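Local structure of mycobacterial cidal antitoxin MbcA (Mycobacterium tuberculosis, 6FKG) at residues 35-40 and 48-53; 76-81 and 89-94. The protein serves as the antitoxin of a type II toxin-antitoxin system, neutralising its cognate toxin MbcT by blocking access to the toxin active site. All coordinates share one frame; numbering follows the deposited sequence.

Contact 1. Residues 35-40 and 48-53; sequences RSVARW and QRLNKQ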
loop_
_atom_site.group_PDB
_atom_site.type_symbol
_atom_site.label_atom_id
_atom_site.label_comp_id
_atom_site.label_asym_id
_atom_site.label_seq_id
_atom_site.Cartn_x
_atom_site.Cartn_y
_atom_site.Cartn_z
ATOM N N ARG C 35 -17.413 -24.015 19.624
ATOM C CA ARG C 35 -16.805 -24.717 20.750
ATOM C C ARG C 35 -15.643 -23.915 21.342
ATOM O O ARG C 35 -15.471 -23.866 22.560
ATOM C CB ARG C 35 -16.307 -26.105 20.349
ATOM C CG ARG C 35 -15.667 -26.843 21.523
ATOM C CD ARG C 35 -15.435 -28.322 21.255
ATOM N NE ARG C 35 -14.455 -28.545 20.200
ATOM C CZ ARG C 35 -13.153 -28.723 20.409
ATOM N NH1 ARG C 35 -12.661 -28.705 21.644
ATOM N NH2 ARG C 35 -12.342 -28.919 19.378
ATOM N N SER C 36 -14.848 -23.292 20.477
ATOM C CA SER C 36 -13.727 -22.479 20.947
ATOM C C SER C 36 -14.206 -21.280 21.775
ATOM O O SER C 36 -13.576 -20.909 22.774
ATOM C CB SER C 36 -12.874 -22.018 19.763
ATOM O OG SER C 36 -12.184 -23.128 19.196
ATOM N N VAL C 37 -15.321 -20.676 21.372
ATOM C CA VAL C 37 -15.872 -19.550 22.132
ATOM C C VAL C 37 -16.402 -20.028 23.482
ATOM O O VAL C 37 -16.172 -19.389 24.513
ATOM C CB VAL C 37 -16.996 -18.829 21.354
ATOM C CG1 VAL C 37 -17.690 -17.793 22.240
ATOM C CG2 VAL C 37 -16.434 -18.175 20.105
ATOM N N ALA C 38 -17.108 -21.156 23.470
ATOM C CA ALA C 38 -17.670 -21.711 24.695
ATOM C C ALA C 38 -16.568 -22.037 25.697
ATOM O O ALA C 38 -16.696 -21.728 26.881
ATOM C CB ALA C 38 -18.508 -22.966 24.399
ATOM N N ARG C 39 -15.491 -22.651 25.213
ATOM C CA ARG C 39 -14.356 -23.017 26.059
ATOM C C ARG C 39 -13.609 -21.787 26.583
ATOM O O ARG C 39 -13.262 -21.731 27.765
ATOM C CB ARG C 39 -13.384 -23.927 25.304
ATOM C CG ARG C 39 -13.895 -25.358 25.148
ATOM C CD ARG C 39 -12.860 -26.279 24.479
ATOM N NE ARG C 39 -11.573 -26.293 25.171
ATOM C CZ ARG C 39 -11.294 -27.037 26.241
ATOM N NH1 ARG C 39 -12.215 -27.837 26.767
ATOM N NH2 ARG C 39 -10.092 -26.971 26.796
ATOM N N TRP C 40 -13.357 -20.821 25.700
ATOM C CA TRP C 40 -12.670 -19.596 26.088
ATOM C C TRP C 40 -13.439 -18.883 27.194
ATOM O O TRP C 40 -12.862 -18.498 28.209
ATOM C CB TRP C 40 -12.487 -18.664 24.884
ATOM C CG TRP C 40 -11.561 -17.515 25.160
ATOM C CD1 TRP C 40 -10.222 -17.455 24.888
ATOM C CD2 TRP C 40 -11.902 -16.270 25.778
ATOM N NE1 TRP C 40 -9.715 -16.238 25.289
ATOM C CE2 TRP C 40 -10.726 -15.497 25.842
ATOM C CE3 TRP C 40 -13.091 -15.732 26.279
ATOM C CZ2 TRP C 40 -10.704 -14.210 26.388
ATOM C CZ3 TRP C 40 -13.068 -14.454 26.816
ATOM C CH2 TRP C 40 -11.882 -13.711 26.869
ATOM N N GLN C 48 -7.034 -23.622 19.404
ATOM C CA GLN C 48 -7.537 -23.299 18.068
ATOM C C GLN C 48 -7.561 -21.798 17.830
ATOM O O GLN C 48 -7.411 -21.011 18.773
ATOM C CB GLN C 48 -8.946 -23.875 17.860
ATOM C CG GLN C 48 -9.022 -25.397 17.940
ATOM C CD GLN C 48 -9.215 -25.904 19.359
ATOM O OE1 GLN C 48 -9.230 -25.124 20.313
ATOM N NE2 GLN C 48 -9.367 -27.220 19.504
ATOM N N ARG C 49 -7.758 -21.418 16.566
ATOM C CA ARG C 49 -7.879 -20.015 16.164
ATOM C C ARG C 49 -9.003 -19.283 16.887
ATOM O O ARG C 49 -10.153 -19.729 16.893
ATOM C CB ARG C 49 -8.106 -19.911 14.652
ATOM C CG ARG C 49 -9.171 -20.866 14.120
ATOM C CD ARG C 49 -9.465 -20.641 12.641
ATOM N NE ARG C 49 -10.610 -19.754 12.428
ATOM C CZ ARG C 49 -11.886 -20.139 12.465
ATOM N NH1 ARG C 49 -12.200 -21.406 12.705
ATOM N NH2 ARG C 49 -12.853 -19.256 12.252
ATOM N N LEU C 50 -8.668 -18.149 17.491
ATOM C CA LEU C 50 -9.672 -17.306 18.135
ATOM C C LEU C 50 -9.141 -15.890 18.285
ATOM O O LEU C 50 -8.069 -15.682 18.854
ATOM C CB LEU C 50 -10.069 -17.863 19.500
ATOM C CG LEU C 50 -11.124 -17.028 20.231
ATOM C CD1 LEU C 50 -12.184 -17.920 20.858
ATOM C CD2 LEU C 50 -10.473 -16.148 21.291
ATOM N N ASN C 51 -9.893 -14.920 17.782
ATOM C CA ASN C 51 -9.439 -13.539 17.845
ATOM C C ASN C 51 -9.876 -12.907 19.162
ATOM O O ASN C 51 -11.000 -12.430 19.292
ATOM C CB ASN C 51 -9.961 -12.736 16.647
ATOM C CG ASN C 51 -9.257 -11.395 16.502
ATOM O OD1 ASN C 51 -8.852 -10.793 17.493
ATOM N ND2 ASN C 51 -9.090 -10.937 15.271
ATOM N N LYS C 52 -8.976 -12.916 20.139
ATOM C CA LYS C 52 -9.280 -12.376 21.460
ATOM C C LYS C 52 -9.595 -10.876 21.420
ATOM O O LYS C 52 -10.455 -10.397 22.153
ATOM C CB LYS C 52 -8.114 -12.635 22.409
ATOM C CG LYS C 52 -8.233 -11.925 23.748
ATOM C CD LYS C 52 -7.047 -12.270 24.641
ATOM C CE LYS C 52 -6.946 -11.317 25.822
ATOM N NZ LYS C 52 -5.751 -11.634 26.634
ATOM N N GLN C 53 -8.883 -10.141 20.579
ATOM C CA GLN C 53 -9.147 -8.718 20.423
ATOM C C GLN C 53 -10.605 -8.476 20.020
ATOM O O GLN C 53 -11.264 -7.582 20.551
ATOM C CB GLN C 53 -8.202 -8.106 19.383
ATOM C CG GLN C 53 -8.380 -6.598 19.209
ATOM C CD GLN C 53 -7.736 -6.059 17.930
ATOM O OE1 GLN C 53 -6.661 -6.504 17.523
ATOM N NE2 GLN C 53 -8.401 -5.095 17.290
HETATM O O HOH W 1 -11.734 -21.971 16.699
#

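Contact 2. Residues 76-81 and 89-94; sequences VWMFSP and KPADLV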
loop_
_atom_site.group_PDB
_atom_site.type_symbol
_atom_site.label_atom_id
_atom_site.label_comp_id
_atom_site.label_asym_id
_atom_site.label_seq_id
_atom_site.Cartn_x
_atom_site.Cartn_y
_atom_site.Cartn_z
ATOM N N VAL C 76 -31.570 -8.141 18.500
ATOM C CA VAL C 76 -32.013 -7.901 17.126
ATOM C C VAL C 76 -31.189 -6.804 16.438
ATOM O O VAL C 76 -30.815 -6.910 15.267
ATOM C CB VAL C 76 -33.502 -7.492 17.095
ATOM C CG1 VAL C 76 -33.930 -7.094 15.684
ATOM C CG2 VAL C 76 -34.390 -8.624 17.658
ATOM N N TRP C 77 -30.932 -5.735 17.172
ATOM C CA TRP C 77 -30.177 -4.585 16.637
ATOM C C TRP C 77 -28.795 -4.968 16.108
ATOM O O TRP C 77 -28.339 -4.439 15.086
ATOM C CB TRP C 77 -30.034 -3.533 17.735
ATOM C CG TRP C 77 -29.405 -2.244 17.348
ATOM C CD1 TRP C 77 -30.042 -1.136 16.848
ATOM C CD2 TRP C 77 -28.019 -1.883 17.499
ATOM N NE1 TRP C 77 -29.124 -0.114 16.662
ATOM C CE2 TRP C 77 -27.881 -0.553 17.046
ATOM C CE3 TRP C 77 -26.879 -2.568 17.940
ATOM C CZ2 TRP C 77 -26.651 0.116 17.039
ATOM C CZ3 TRP C 77 -25.654 -1.897 17.941
ATOM C CH2 TRP C 77 -25.555 -0.572 17.498
ATOM N N MET C 78 -28.135 -5.899 16.794
ATOM C CA MET C 78 -26.801 -6.333 16.378
ATOM C C MET C 78 -26.833 -6.925 14.979
ATOM O O MET C 78 -25.851 -6.801 14.246
ATOM C CB MET C 78 -26.220 -7.365 17.355
ATOM C CG MET C 78 -25.865 -6.812 18.712
ATOM S SD MET C 78 -24.449 -5.705 18.650
ATOM C CE MET C 78 -23.161 -6.821 18.112
ATOM N N PHE C 79 -27.964 -7.528 14.589
ATOM C CA PHE C 79 -28.015 -8.241 13.310
ATOM C C PHE C 79 -28.933 -7.584 12.288
ATOM O O PHE C 79 -29.256 -8.170 11.252
ATOM C CB PHE C 79 -28.423 -9.699 13.557
ATOM C CG PHE C 79 -27.543 -10.374 14.565
ATOM C CD1 PHE C 79 -26.254 -10.749 14.223
ATOM C CD2 PHE C 79 -27.975 -10.574 15.870
ATOM C CE1 PHE C 79 -25.418 -11.331 15.154
ATOM C CE2 PHE C 79 -27.148 -11.162 16.805
ATOM C CZ PHE C 79 -25.867 -11.540 16.451
ATOM N N SER C 80 -29.328 -6.348 12.569
ATOM C CA SER C 80 -30.204 -5.618 11.668
ATOM C C SER C 80 -29.412 -4.615 10.862
ATOM O O SER C 80 -28.683 -3.802 11.437
ATOM C CB SER C 80 -31.302 -4.897 12.445
ATOM O OG SER C 80 -32.098 -5.814 13.174
ATOM N N PRO C 81 -29.558 -4.665 9.530
ATOM C CA PRO C 81 -29.001 -3.623 8.667
ATOM C C PRO C 81 -29.460 -2.271 9.170
ATOM O O PRO C 81 -30.650 -2.043 9.374
ATOM C CB PRO C 81 -29.586 -3.947 7.289
ATOM C CG PRO C 81 -29.828 -5.429 7.336
ATOM C CD PRO C 81 -30.280 -5.696 8.756
ATOM N N LYS C 89 -24.824 -4.249 9.246
ATOM C CA LYS C 89 -25.159 -4.761 10.572
ATOM C C LYS C 89 -24.057 -4.409 11.567
ATOM O O LYS C 89 -22.878 -4.610 11.262
ATOM C CB LYS C 89 -25.331 -6.278 10.543
ATOM C CG LYS C 89 -26.432 -6.804 9.614
ATOM C CD LYS C 89 -26.317 -8.309 9.472
ATOM C CE LYS C 89 -27.220 -8.822 8.358
ATOM N NZ LYS C 89 -27.198 -10.304 8.238
ATOM N N PRO C 90 -24.427 -3.908 12.761
ATOM C CA PRO C 90 -23.398 -3.661 13.790
ATOM C C PRO C 90 -22.487 -4.871 14.061
ATOM O O PRO C 90 -21.280 -4.689 14.253
ATOM C CB PRO C 90 -24.228 -3.317 15.036
ATOM C CG PRO C 90 -25.509 -2.701 14.458
ATOM C CD PRO C 90 -25.766 -3.428 13.172
ATOM N N ALA C 91 -23.049 -6.078 14.074
ATOM C CA ALA C 91 -22.241 -7.280 14.298
ATOM C C ALA C 91 -21.159 -7.460 13.229
ATOM O O ALA C 91 -20.054 -7.910 13.533
ATOM C CB ALA C 91 -23.132 -8.523 14.358
ATOM N N ASP C 92 -21.467 -7.110 11.986
ATOM C CA ASP C 92 -20.493 -7.199 10.909
ATOM C C ASP C 92 -19.416 -6.111 11.056
ATOM O O ASP C 92 -18.245 -6.359 10.784
ATOM C CB ASP C 92 -21.175 -7.102 9.542
ATOM C CG ASP C 92 -22.077 -8.309 9.243
ATOM O OD1 ASP C 92 -21.956 -9.356 9.920
ATOM O OD2 ASP C 92 -22.914 -8.204 8.327
ATOM N N LEU C 93 -19.790 -4.918 11.512
ATOM C CA LEU C 93 -18.764 -3.909 11.799
ATOM C C LEU C 93 -17.813 -4.401 12.883
ATOM O O LEU C 93 -16.586 -4.220 12.790
ATOM C CB LEU C 93 -19.395 -2.572 12.219
ATOM C CG LEU C 93 -19.620 -1.595 11.055
ATOM C CD1 LEU C 93 -20.754 -2.087 10.162
ATOM C CD2 LEU C 93 -19.893 -0.179 11.565
ATOM N N VAL C 94 -18.370 -5.031 13.912
ATOM C CA VAL C 94 -17.525 -5.512 15.002
ATOM C C VAL C 94 -16.603 -6.593 14.452
ATOM O O VAL C 94 -15.398 -6.567 14.694
ATOM C CB VAL C 94 -18.350 -6.050 16.193
ATOM C CG1 VAL C 94 -17.445 -6.714 17.213
ATOM C CG2 VAL C 94 -19.143 -4.905 16.857
#

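Contact 1. Residues 35-40 and 48-53
Ser36 OG is held by two polar partners, and one of them carries it across to 48-53. A water 2.8 Å from Ser36 OG donates a hydrogen bond to the backbone carbonyl of Arg49, so the helix is joined to the incoming chain through a single solvent molecule; the other partner is the hydroxyl of Ser33. The torsion that sets OG beside its own backbone N, chi1 -69°, also brings it up against the aliphatic root of Gln48, with Ser36 OG 3.6 Å from Gln48 CB.

At one end, Arg35 and Gln48 cross at about a right angle, their guanidinium and amide planes 88° apart. Arg35 NH2 and Gln48 NE2 come within 3.4 Å, yet both are donors and do not bond each other. Both groups turn to the carboxylate of Asp119 of an MbcT chain, which probably accounts for their closeness: one oxygen takes the salt bridge from Arg35, the other the hydrogen bond from Gln48.

Leu50 fills the middle, its two methyls doing different work. Leu50 CD1 rests on the helix backbone, 3.8 Å from Ser36 O, and reaches the CG2 branch of Val37. Leu50 CD2 lies over the face of the Trp40 pyrrole in a CH-pi contact, 4.1 Å from the ring centroid. Lys52 CG approaches Trp40 CZ2 obliquely. Val37 also packs on helix 23-30. Helices 23-30 and 34-41, joined by a short turn, are consistent with the helix-turn-helix of Xre-type proteins, and 48-53 passes across the second of them.

Contact 2. Residues 76-81 and 89-94
Pro90 sets its CG over one face of the Trp77 indole, 3.6 Å from the centroid of the six-membered ring. It stands only 12° off the ring normal, a close CH-pi contact, and Pro90 CB reaches Trp77 CZ3 at 3.5 Å. Trp77 CG stands anti to its backbone N (chi1 -175°), which sends the benzene end of the indole out over the proline, and residues of helix 99-110 pack on the same indole. The Phe79 ring has Met78 CB over one face, offset toward the rim; from 89-94 it meets the methyl of Ala91, which approaches obliquely with Ala91 CB 3.7 Å from Phe79 CE1.

One hydrogen bond ties the two backbones directly. Ala91 N donates to Met78 O at 2.9 Å, fairly straight (157° at the hydrogen) and in the carbonyl plane. Lys89 is the N-cap residue and Pro90 begins the helix, so this N-H belongs to the first turn, and helix 90-95 starts against the final turn of helix 71-78. Both helices belong to the C-terminal toxin-binding domain of the Xre/MbcA/ParS family, and an MbcT chain packs on Trp77 and Ser80.

Met78, bent at chi2 and chi3, curls its thioether back over the start of the second helix, placing Met78 CE 4.1 Å from Ala91 CB. Near the end of helix 71-78, Val76 O is gripped from opposite faces of its plane, by Phe79 N and by the Ser80 hydroxyl, whose OG is 2.7 Å away and well above that plane. Lys89 runs extended past this turn, its methylenes alongside the Phe79 carbonyl, with Lys89 CD 3.4 Å from Phe79 O; Pro81 lies beside the lysine and points the same way.

Overall arrangement
The two contacts follow one another along the chain without touching, their centres 20 Å apart. Both are partly buried, but contact 2 lies nearer the middle, its centre about 9 Å from the chain centre against about 14 Å for contact 1, and more of its touching residues are buried. Helix 52-65 is shared: contact 1 includes its first residues, and side chains of contact 2 pack farther along it. Helix 23-30 also meets both. Each sets an aliphatic group over an indole face; yet contact 1 links to backbone through water and sends charged and amide ends to MbcT chains, whereas contact 2 has a direct backbone bond and meets an MbcT chain by packing.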